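Local atomic coordinates of SidF, inhibitor of growth family, member 3 (Legionella pneumophila subsp. pneumophila, PDB entry 4FYE), a protein that removes phosphate from phosphoinositide lipids, probably taking the 3-phosphate from the inositol ring. Residues 187-192 and 694-699; 211-216 and 297-302; 290-295 and 504-509. The protein carries 1 engineered substitution. One frame throughout, in Å; residues are numbered along the deposited sequence.

Contact 1 of 3, residues 187-192 and 694-699; sequences HRFKAP and EQLDRE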
loop_
_atom_site.group_PDB
_atom_site.type_symbol
_atom_site.label_atom_id
_atom_site.label_comp_id
_atom_site.label_asym_id
_atom_site.label_seq_id
_atom_site.Cartn_x
_atom_site.Cartn_y
_atom_site.Cartn_z
ATOM N N HIS A 187 0.871 -7.053 14.192
ATOM C CA HIS A 187 0.544 -8.452 14.433
ATOM C C HIS A 187 1.769 -9.285 14.593
ATOM O O HIS A 187 2.579 -9.380 13.630
ATOM C CB HIS A 187 -0.230 -8.987 13.278
ATOM C CG HIS A 187 -0.711 -10.400 13.461
ATOM N ND1 HIS A 187 -1.064 -11.157 12.438
ATOM C CD2 HIS A 187 -0.795 -11.200 14.584
ATOM C CE1 HIS A 187 -1.462 -12.350 12.858
ATOM N NE2 HIS A 187 -1.252 -12.392 14.181
ATOM N N ARG A 188 1.907 -9.897 15.774
ATOM C CA ARG A 188 2.979 -10.875 16.081
ATOM C C ARG A 188 2.497 -12.321 16.147
ATOM O O ARG A 188 1.473 -12.622 16.795
ATOM C CB ARG A 188 3.514 -10.602 17.485
ATOM C CG ARG A 188 3.831 -9.126 17.672
ATOM C CD ARG A 188 4.203 -8.798 19.142
ATOM N NE ARG A 188 5.493 -9.351 19.525
ATOM C CZ ARG A 188 6.394 -8.698 20.261
ATOM N NH1 ARG A 188 6.148 -7.468 20.712
ATOM N NH2 ARG A 188 7.549 -9.277 20.554
ATOM N N PHE A 189 3.307 -13.213 15.577
ATOM C CA PHE A 189 3.015 -14.649 15.454
ATOM C C PHE A 189 4.279 -15.482 15.073
ATOM O O PHE A 189 5.141 -14.996 14.362
ATOM C CB PHE A 189 1.936 -14.896 14.350
ATOM C CG PHE A 189 2.316 -14.330 12.955
ATOM C CD1 PHE A 189 2.139 -12.975 12.651
ATOM C CD2 PHE A 189 2.874 -15.169 11.956
ATOM C CE1 PHE A 189 2.554 -12.429 11.414
ATOM C CE2 PHE A 189 3.268 -14.638 10.701
ATOM C CZ PHE A 189 3.066 -13.274 10.418
ATOM N N LYS A 190 4.347 -16.748 15.475
ATOM C CA LYS A 190 5.332 -17.685 14.928
ATOM C C LYS A 190 4.890 -18.254 13.576
ATOM O O LYS A 190 3.983 -19.061 13.503
ATOM C CB LYS A 190 5.599 -18.803 15.940
ATOM C CG LYS A 190 6.319 -18.320 17.211
ATOM C CD LYS A 190 6.220 -19.279 18.434
ATOM C CE LYS A 190 7.308 -20.355 18.433
ATOM N NZ LYS A 190 8.726 -19.839 18.417
ATOM N N ALA A 191 5.508 -17.817 12.487
ATOM C CA ALA A 191 5.289 -18.465 11.205
ATOM C C ALA A 191 5.755 -19.919 11.238
ATOM O O ALA A 191 6.672 -20.268 11.985
ATOM C CB ALA A 191 6.052 -17.727 10.142
ATOM N N PRO A 192 5.160 -20.768 10.405
ATOM C CA PRO A 192 5.703 -22.126 10.198
ATOM C C PRO A 192 7.242 -22.194 9.949
ATOM O O PRO A 192 7.765 -21.446 9.094
ATOM C CB PRO A 192 4.938 -22.639 8.961
ATOM C CG PRO A 192 4.123 -21.511 8.447
ATOM C CD PRO A 192 4.031 -20.460 9.506
ATOM N N GLU A 694 -0.356 -22.658 3.854
ATOM C CA GLU A 694 -1.759 -22.270 4.138
ATOM C C GLU A 694 -1.849 -21.803 5.568
ATOM O O GLU A 694 -2.631 -20.898 5.905
ATOM C CB GLU A 694 -2.744 -23.424 3.865
ATOM C CG GLU A 694 -4.145 -23.123 4.246
ATOM C CD GLU A 694 -5.162 -23.851 3.387
ATOM O OE1 GLU A 694 -4.708 -24.746 2.600
ATOM O OE2 GLU A 694 -6.396 -23.534 3.525
ATOM N N GLN A 695 -0.996 -22.394 6.383
ATOM C CA GLN A 695 -0.945 -22.035 7.785
ATOM C C GLN A 695 -0.424 -20.581 7.913
ATOM O O GLN A 695 -0.942 -19.786 8.720
ATOM C CB GLN A 695 -0.090 -23.053 8.577
ATOM C CG GLN A 695 -0.276 -22.861 10.071
ATOM C CD GLN A 695 0.881 -23.353 10.965
ATOM O OE1 GLN A 695 1.146 -22.733 12.012
ATOM N NE2 GLN A 695 1.560 -24.469 10.575
ATOM N N LEU A 696 0.584 -20.237 7.107
ATOM C CA LEU A 696 1.030 -18.844 7.058
ATOM C C LEU A 696 -0.107 -17.990 6.540
ATOM O O LEU A 696 -0.405 -16.919 7.080
ATOM C CB LEU A 696 2.236 -18.685 6.128
ATOM C CG LEU A 696 3.312 -17.632 6.462
ATOM C CD1 LEU A 696 4.108 -17.178 5.254
ATOM C CD2 LEU A 696 2.919 -16.418 7.275
ATOM N N ASP A 697 -0.735 -18.438 5.459
ATOM C CA ASP A 697 -1.714 -17.597 4.830
ATOM C C ASP A 697 -2.796 -17.261 5.897
ATOM O O ASP A 697 -3.295 -16.184 5.911
ATOM C CB ASP A 697 -2.271 -18.285 3.561
ATOM C CG ASP A 697 -2.902 -17.293 2.554
ATOM O OD1 ASP A 697 -2.499 -16.092 2.504
ATOM O OD2 ASP A 697 -3.782 -17.729 1.772
ATOM N N ARG A 698 -3.074 -18.183 6.827
ATOM C CA ARG A 698 -4.081 -17.995 7.835
ATOM C C ARG A 698 -3.715 -16.839 8.702
ATOM O O ARG A 698 -4.584 -16.146 9.213
ATOM C CB ARG A 698 -4.302 -19.259 8.668
ATOM C CG ARG A 698 -5.106 -20.303 7.913
ATOM C CD ARG A 698 -5.330 -21.502 8.755
ATOM N NE ARG A 698 -6.226 -22.456 8.101
ATOM C CZ ARG A 698 -6.522 -23.668 8.613
ATOM N NH1 ARG A 698 -5.951 -24.049 9.751
ATOM N NH2 ARG A 698 -7.394 -24.501 7.991
ATOM N N GLU A 699 -2.450 -16.517 8.777
ATOM C CA GLU A 699 -2.060 -15.481 9.739
ATOM C C GLU A 699 -2.424 -14.087 9.198
ATOM O O GLU A 699 -2.794 -13.187 9.965
ATOM C CB GLU A 699 -0.562 -15.531 10.045
ATOM C CG GLU A 699 -0.013 -16.788 10.724
ATOM C CD GLU A 699 -0.598 -16.997 12.104
ATOM O OE1 GLU A 699 -0.328 -18.059 12.662
ATOM O OE2 GLU A 699 -1.347 -16.132 12.636
#
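His187 turns the edge of its imidazole to the backbone of Glu699: CE1 lies 3.3 Å from the carbonyl O of Glu699, close to the ring plane. With CG anti to the backbone N (chi1 -176°), the ring reaches across to the helix, while its NE2 is hydrogen-bonded to Ser56 OG. Ser56 OG also bonds Glu699 OE2, and Tyr58 takes OE1, so the buried carboxylate and the histidine share a hydroxyl between them. Two residues on, Phe189 returns to the helix side. Its CD1 lies over the centre of the His187 ring, and one face of its own ring is covered by CB and CG of Glu699. CB of Glu699 stands 4.0 Å from the centroid of the Phe189 ring, a CH-pi contact 15° off the normal, and CG of Glu699 comes to 3.5 Å from CD2 of Phe189. A bend at chi2 folds the glutamate back along the ring, with its carboxylate turned just 16° from the ring plane. A glutamate suits this place because its methylenes pack as hydrocarbon while its tip is held by hydroxyls. Leu696 fills the next step, its CD2 lying 3.9 Å from Phe189 CE2 and also facing the small methyl of Ala191. Finally Pro192 lays its rigid ring across Leu696, CG to CB 4.1 Å, beside the amide of Gln695. The arrangement is a helix packed, nearly antiparallel, against the end of strand 184-189 in a mixed alpha-beta fold.

Contact 2 of 3, residues 211-216 and 297-302; sequences TKRQQR and NQEEVI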
loop_
_atom_site.group_PDB
_atom_site.type_symbol
_atom_site.label_atom_id
_atom_site.label_comp_id
_atom_site.label_asym_id
_atom_site.label_seq_id
_atom_site.Cartn_x
_atom_site.Cartn_y
_atom_site.Cartn_z
ATOM N N THR A 211 2.732 18.492 2.268
ATOM C CA THR A 211 3.783 19.346 1.684
ATOM C C THR A 211 3.514 20.821 1.983
ATOM O O THR A 211 2.399 21.191 2.339
ATOM C CB THR A 211 3.864 19.243 0.172
ATOM O OG1 THR A 211 2.608 19.597 -0.379
ATOM C CG2 THR A 211 4.233 17.838 -0.291
ATOM N N LYS A 212 4.514 21.676 1.841
ATOM C CA LYS A 212 4.263 23.051 2.165
ATOM C C LYS A 212 3.200 23.618 1.232
ATOM O O LYS A 212 2.330 24.351 1.664
ATOM C CB LYS A 212 5.549 23.899 2.193
ATOM C CG LYS A 212 6.486 23.411 3.274
ATOM C CD LYS A 212 7.191 24.528 4.003
ATOM C CE LYS A 212 8.357 24.008 4.835
ATOM N NZ LYS A 212 9.458 25.042 4.964
ATOM N N ARG A 213 3.290 23.284 -0.046
ATOM C CA ARG A 213 2.284 23.707 -0.993
ATOM C C ARG A 213 0.874 23.333 -0.521
ATOM O O ARG A 213 -0.003 24.177 -0.489
ATOM C CB ARG A 213 2.548 23.076 -2.345
ATOM C CG ARG A 213 1.688 23.620 -3.460
ATOM C CD ARG A 213 1.625 22.595 -4.558
ATOM N NE ARG A 213 2.943 22.416 -5.125
ATOM C CZ ARG A 213 3.479 23.243 -6.018
ATOM N NH1 ARG A 213 2.794 24.302 -6.439
ATOM N NH2 ARG A 213 4.692 23.002 -6.495
ATOM N N GLN A 214 0.649 22.084 -0.145
ATOM C CA GLN A 214 -0.653 21.700 0.425
ATOM C C GLN A 214 -0.978 22.552 1.666
ATOM O O GLN A 214 -2.086 23.030 1.843
ATOM C CB GLN A 214 -0.673 20.213 0.806
ATOM C CG GLN A 214 -0.785 19.240 -0.354
ATOM C CD GLN A 214 -0.388 17.825 0.050
ATOM O OE1 GLN A 214 0.432 17.647 0.957
ATOM N NE2 GLN A 214 -0.912 16.816 -0.666
ATOM N N GLN A 215 0.019 22.741 2.512
ATOM C CA GLN A 215 -0.165 23.415 3.764
ATOM C C GLN A 215 -0.772 24.804 3.533
ATOM O O GLN A 215 -1.745 25.152 4.200
ATOM C CB GLN A 215 1.157 23.438 4.551
ATOM C CG GLN A 215 1.047 23.463 6.081
ATOM C CD GLN A 215 0.092 22.411 6.707
ATOM O OE1 GLN A 215 0.538 21.414 7.283
ATOM N NE2 GLN A 215 -1.224 22.659 6.628
ATOM N N ARG A 216 -0.271 25.570 2.568
ATOM C CA ARG A 216 -0.823 26.907 2.350
ATOM C C ARG A 216 -2.101 26.981 1.468
ATOM O O ARG A 216 -2.838 27.965 1.548
ATOM C CB ARG A 216 0.246 27.870 1.856
ATOM C CG ARG A 216 0.624 27.635 0.412
ATOM C CD ARG A 216 1.676 28.602 -0.082
ATOM N NE ARG A 216 2.520 27.972 -1.092
ATOM C CZ ARG A 216 2.189 27.829 -2.380
ATOM N NH1 ARG A 216 1.000 28.265 -2.850
ATOM N NH2 ARG A 216 3.066 27.228 -3.195
ATOM N N ASN A 297 -1.040 15.903 -4.710
ATOM C CA ASN A 297 -0.809 14.678 -3.966
ATOM C C ASN A 297 0.341 13.847 -4.485
ATOM O O ASN A 297 1.066 13.263 -3.678
ATOM C CB ASN A 297 -2.043 13.861 -3.995
ATOM C CG ASN A 297 -3.148 14.489 -3.214
ATOM O OD1 ASN A 297 -2.948 15.476 -2.459
ATOM N ND2 ASN A 297 -4.340 13.911 -3.357
ATOM N N GLN A 298 0.552 13.801 -5.810
ATOM C CA GLN A 298 1.781 13.182 -6.308
ATOM C C GLN A 298 3.053 13.812 -5.678
ATOM O O GLN A 298 3.982 13.088 -5.354
ATOM C CB GLN A 298 1.897 13.236 -7.825
ATOM C CG GLN A 298 3.014 12.321 -8.309
ATOM C CD GLN A 298 2.853 10.886 -7.833
ATOM O OE1 GLN A 298 1.735 10.390 -7.746
ATOM N NE2 GLN A 298 3.974 10.192 -7.586
ATOM N N GLU A 299 3.119 15.131 -5.496
ATOM C CA GLU A 299 4.298 15.646 -4.833
ATOM C C GLU A 299 4.433 15.204 -3.376
ATOM O O GLU A 299 5.542 14.847 -2.952
ATOM C CB GLU A 299 4.682 17.122 -5.149
ATOM C CG GLU A 299 3.792 18.236 -4.596
ATOM C CD GLU A 299 4.429 19.644 -4.676
ATOM O OE1 GLU A 299 4.099 20.491 -3.824
ATOM O OE2 GLU A 299 5.246 19.955 -5.565
ATOM N N GLU A 300 3.321 15.047 -2.664
ATOM C CA GLU A 300 3.375 14.539 -1.300
ATOM C C GLU A 300 3.942 13.143 -1.287
ATOM O O GLU A 300 4.786 12.804 -0.471
ATOM C CB GLU A 300 2.010 14.574 -0.639
ATOM C CG GLU A 300 1.981 14.200 0.863
ATOM C CD GLU A 300 0.590 13.765 1.387
ATOM O OE1 GLU A 300 0.521 13.051 2.430
ATOM O OE2 GLU A 300 -0.460 14.092 0.770
ATOM N N VAL A 301 3.505 12.327 -2.232
ATOM C CA VAL A 301 4.083 11.006 -2.393
ATOM C C VAL A 301 5.608 11.060 -2.589
ATOM O O VAL A 301 6.300 10.165 -2.126
ATOM C CB VAL A 301 3.402 10.237 -3.574
ATOM C CG1 VAL A 301 4.177 8.973 -4.028
ATOM C CG2 VAL A 301 1.987 9.927 -3.201
ATOM N N ILE A 302 6.122 12.063 -3.302
ATOM C CA ILE A 302 7.580 12.181 -3.487
ATOM C C ILE A 302 8.205 12.515 -2.161
ATOM O O ILE A 302 9.221 11.969 -1.772
ATOM C CB ILE A 302 7.969 13.220 -4.527
ATOM C CG1 ILE A 302 7.258 12.885 -5.832
ATOM C CG2 ILE A 302 9.502 13.308 -4.672
ATOM C CD1 ILE A 302 7.934 13.405 -7.059
HETATM O O HOH W 1 5.618 21.975 -1.091
#
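Gln214 and Glu300 form the buried, closely fitted half of this helix-helix contact. The amide NE2 of Gln214 donates to Glu300 OE2 over 3.1 Å, approaching on the anti side of the carboxylate and somewhat out of its plane. The same NE2 makes a weaker, more bent bond to Asn297 OD1. Both acceptors have partners of their own, Glu300 OE2 in the backbone N of Asn243 and Asn297 OD1 in that of Gly242, while Asn297 ND2 bonds the carbonyl of Arg273; the buried polar groups are thus knitted into one network. Beside them Thr211 presses its methyl on the helix backbone, CG2 3.6 Å from Glu300 CA.

Thr211 is also the N-cap of helix 212-216, and with Gln214 it makes a capping box: Gln214 N donates to Thr211 OG1 (3.2 Å), and Thr211 N donates to Gln214 OE1 (2.8 Å). OG1 is swung between the backbone N and the carbonyl carbon (chi1 58°), where it can accept from the first turn. The box fixes the glutamine amide with its oxygen committed to the cap and its NH2 turned to helix 284-311, a double duty that a long amide side chain can perform.

On the side of the partly exposed Arg213 the contact rests on charge, with Glu299 itself buried. Arg213 grips Glu299 side-on, NE to OE1 at 2.6 Å and NH2 to OE2 at 3.2 Å. The carboxylate lies near the guanidinium plane, yet its own plane is turned 56° away, so both nitrogens arrive from above it. Phe507 meets the same guanidinium in a cation-pi contact. Water 1 accepts from Arg213 N and donates weakly to Glu299 OE1.

Contact 3 of 3, residues 290-295 and 504-509; sequences IKAVTL and EALFSY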
loop_
_atom_site.group_PDB
_atom_site.type_symbol
_atom_site.label_atom_id
_atom_site.label_comp_id
_atom_site.label_asym_id
_atom_site.label_seq_id
_atom_site.Cartn_x
_atom_site.Cartn_y
_atom_site.Cartn_z
ATOM N N ILE A 290 -9.392 18.407 -10.499
ATOM C CA ILE A 290 -9.166 17.066 -9.982
ATOM C C ILE A 290 -7.828 16.522 -10.462
ATOM O O ILE A 290 -7.076 15.941 -9.660
ATOM C CB ILE A 290 -10.326 16.109 -10.332
ATOM C CG1 ILE A 290 -11.553 16.501 -9.516
ATOM C CG2 ILE A 290 -9.939 14.668 -9.997
ATOM C CD1 ILE A 290 -12.895 16.024 -10.074
ATOM N N LYS A 291 -7.532 16.712 -11.751
ATOM C CA LYS A 291 -6.196 16.403 -12.284
ATOM C C LYS A 291 -5.072 17.108 -11.523
ATOM O O LYS A 291 -3.987 16.558 -11.380
ATOM C CB LYS A 291 -6.100 16.766 -13.757
ATOM C CG LYS A 291 -5.951 15.580 -14.680
ATOM C CD LYS A 291 -6.002 15.962 -16.164
ATOM C CE LYS A 291 -7.397 15.761 -16.745
ATOM N NZ LYS A 291 -7.390 15.744 -18.231
ATOM N N ALA A 292 -5.330 18.330 -11.056
ATOM C CA ALA A 292 -4.296 19.123 -10.392
ATOM C C ALA A 292 -4.012 18.605 -8.995
ATOM O O ALA A 292 -2.841 18.598 -8.556
ATOM C CB ALA A 292 -4.681 20.586 -10.314
ATOM N N VAL A 293 -5.093 18.235 -8.294
ATOM C CA VAL A 293 -4.955 17.734 -6.945
ATOM C C VAL A 293 -4.165 16.447 -7.001
ATOM O O VAL A 293 -3.382 16.159 -6.114
ATOM C CB VAL A 293 -6.310 17.440 -6.339
ATOM C CG1 VAL A 293 -6.177 16.591 -5.104
ATOM C CG2 VAL A 293 -7.003 18.751 -6.039
ATOM N N THR A 294 -4.338 15.682 -8.062
ATOM C CA THR A 294 -3.663 14.448 -8.046
ATOM C C THR A 294 -2.181 14.676 -8.221
ATOM O O THR A 294 -1.372 13.945 -7.609
ATOM C CB THR A 294 -4.315 13.280 -8.880
ATOM O OG1 THR A 294 -3.426 12.773 -9.878
ATOM C CG2 THR A 294 -5.716 13.581 -9.445
ATOM N N LEU A 295 -1.823 15.725 -8.990
ATOM C CA LEU A 295 -0.447 16.172 -9.109
ATOM C C LEU A 295 0.079 16.711 -7.749
ATOM O O LEU A 295 1.140 16.326 -7.260
ATOM C CB LEU A 295 -0.372 17.285 -10.113
ATOM C CG LEU A 295 0.766 17.498 -11.101
ATOM C CD1 LEU A 295 1.170 18.954 -10.992
ATOM C CD2 LEU A 295 1.964 16.612 -10.899
ATOM N N GLU A 504 3.906 23.187 -13.835
ATOM C CA GLU A 504 3.910 24.540 -13.287
ATOM C C GLU A 504 2.600 25.222 -13.677
ATOM O O GLU A 504 1.908 25.820 -12.851
ATOM C CB GLU A 504 5.173 25.304 -13.726
ATOM C CG GLU A 504 5.976 25.950 -12.571
ATOM C CD GLU A 504 6.017 25.170 -11.203
ATOM O OE1 GLU A 504 5.465 25.675 -10.179
ATOM O OE2 GLU A 504 6.626 24.067 -11.101
ATOM N N ALA A 505 2.217 25.033 -14.926
ATOM C CA ALA A 505 1.002 25.598 -15.416
ATOM C C ALA A 505 -0.227 25.086 -14.629
ATOM O O ALA A 505 -1.078 25.858 -14.207
ATOM C CB ALA A 505 0.903 25.271 -16.880
ATOM N N LEU A 506 -0.289 23.781 -14.404
ATOM C CA LEU A 506 -1.400 23.137 -13.708
ATOM C C LEU A 506 -1.585 23.492 -12.205
ATOM O O LEU A 506 -2.733 23.583 -11.717
ATOM C CB LEU A 506 -1.197 21.641 -13.835
ATOM C CG LEU A 506 -2.364 20.758 -14.222
ATOM C CD1 LEU A 506 -1.916 19.292 -14.233
ATOM C CD2 LEU A 506 -3.585 21.014 -13.340
ATOM N N PHE A 507 -0.468 23.637 -11.475
ATOM C CA PHE A 507 -0.510 24.185 -10.112
ATOM C C PHE A 507 -1.140 25.585 -10.162
ATOM O O PHE A 507 -2.066 25.877 -9.395
ATOM C CB PHE A 507 0.886 24.283 -9.472
ATOM C CG PHE A 507 1.541 22.974 -9.171
ATOM C CD1 PHE A 507 0.900 22.006 -8.400
ATOM C CD2 PHE A 507 2.826 22.720 -9.638
ATOM C CE1 PHE A 507 1.514 20.794 -8.113
ATOM C CE2 PHE A 507 3.468 21.520 -9.355
ATOM C CZ PHE A 507 2.807 20.552 -8.577
ATOM N N SER A 508 -0.660 26.449 -11.069
ATOM C CA SER A 508 -1.289 27.777 -11.216
ATOM C C SER A 508 -2.784 27.625 -11.471
ATOM O O SER A 508 -3.606 28.329 -10.849
ATOM C CB SER A 508 -0.639 28.631 -12.303
ATOM O OG SER A 508 0.693 28.954 -11.959
ATOM N N TYR A 509 -3.162 26.703 -12.359
ATOM C CA TYR A 509 -4.563 26.611 -12.628
ATOM C C TYR A 509 -5.347 26.306 -11.351
ATOM O O TYR A 509 -6.407 26.875 -11.140
ATOM C CB TYR A 509 -4.871 25.610 -13.728
ATOM C CG TYR A 509 -6.353 25.298 -13.818
ATOM C CD1 TYR A 509 -6.937 24.360 -12.971
ATOM C CD2 TYR A 509 -7.173 25.945 -14.727
ATOM C CE1 TYR A 509 -8.284 24.078 -13.025
ATOM C CE2 TYR A 509 -8.533 25.651 -14.789
ATOM C CZ TYR A 509 -9.077 24.712 -13.936
ATOM O OH TYR A 509 -10.419 24.409 -13.975
#
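Leu295 sets a methyl on the face of Phe507 where helix 284-311 crosses helix 482-514, a steep helix-helix packing with the short axes 9.1 Å apart and 116° between their directions. The second helix lies in a predicted coiled coil, and its residues Ala505, Ser508 and Tyr509 also touch helix 522-583.

Followed outward from CB, Phe507 leaves its helix to one flank, and CG, anti to the carbonyl carbon (chi1 -68°), swings the ring back toward helix 284-311. Phe507 CD1 then comes to 4.0 Å from Leu295 CD1. CE1 lies nearer to that methyl, and the tip atom CZ is closest, 3.3 Å from Leu295 CD1. On the far side CE2 stands a little further off, so the methyl sits over the outer half of the ring, 26° off the normal through the centroid, in a CH-pi contact. Arg213 lies over the other face as a cation-pi partner, so a flat aromatic, with two broad faces, suits this place.

Ala292 occupies the point where the backbones come nearest, and its lack of bulk lets one branch of Leu506, CD2, come in close. At the edge of this apolar patch the ammonium NZ of Lys291 forms a salt bridge with Glu536 of helix 522-583. Of the two Leu506 methyls, CD1 lies beside Leu295 CD1, whereas CD2 presses tightly on Ala292 CB at 3.2 Å.

How the contacts relate
All three contacts are largely buried, but contact 1 lies on the opposite side of the chain's centre from the other two, its centre about 37 Å from that of contact 2. It joins a helix to a strand end, mixing apolar packing with a carboxylate held by outside hydroxyls. Contacts 2 and 3 are neighbours, about 12 Å between centres, and share helix 284-311. Successive turns of that helix change chemistry: apolar toward 504-509, polar and charged toward 211-216. Phe507 joins them, since Arg213 and Leu295 cover opposite faces of its ring, with Arg213 NH1 3.3 Å from Phe507 CG. Within contact 2 a salt bridge and a bridging water join the segments, whereas contact 3 is made of apolar side chains.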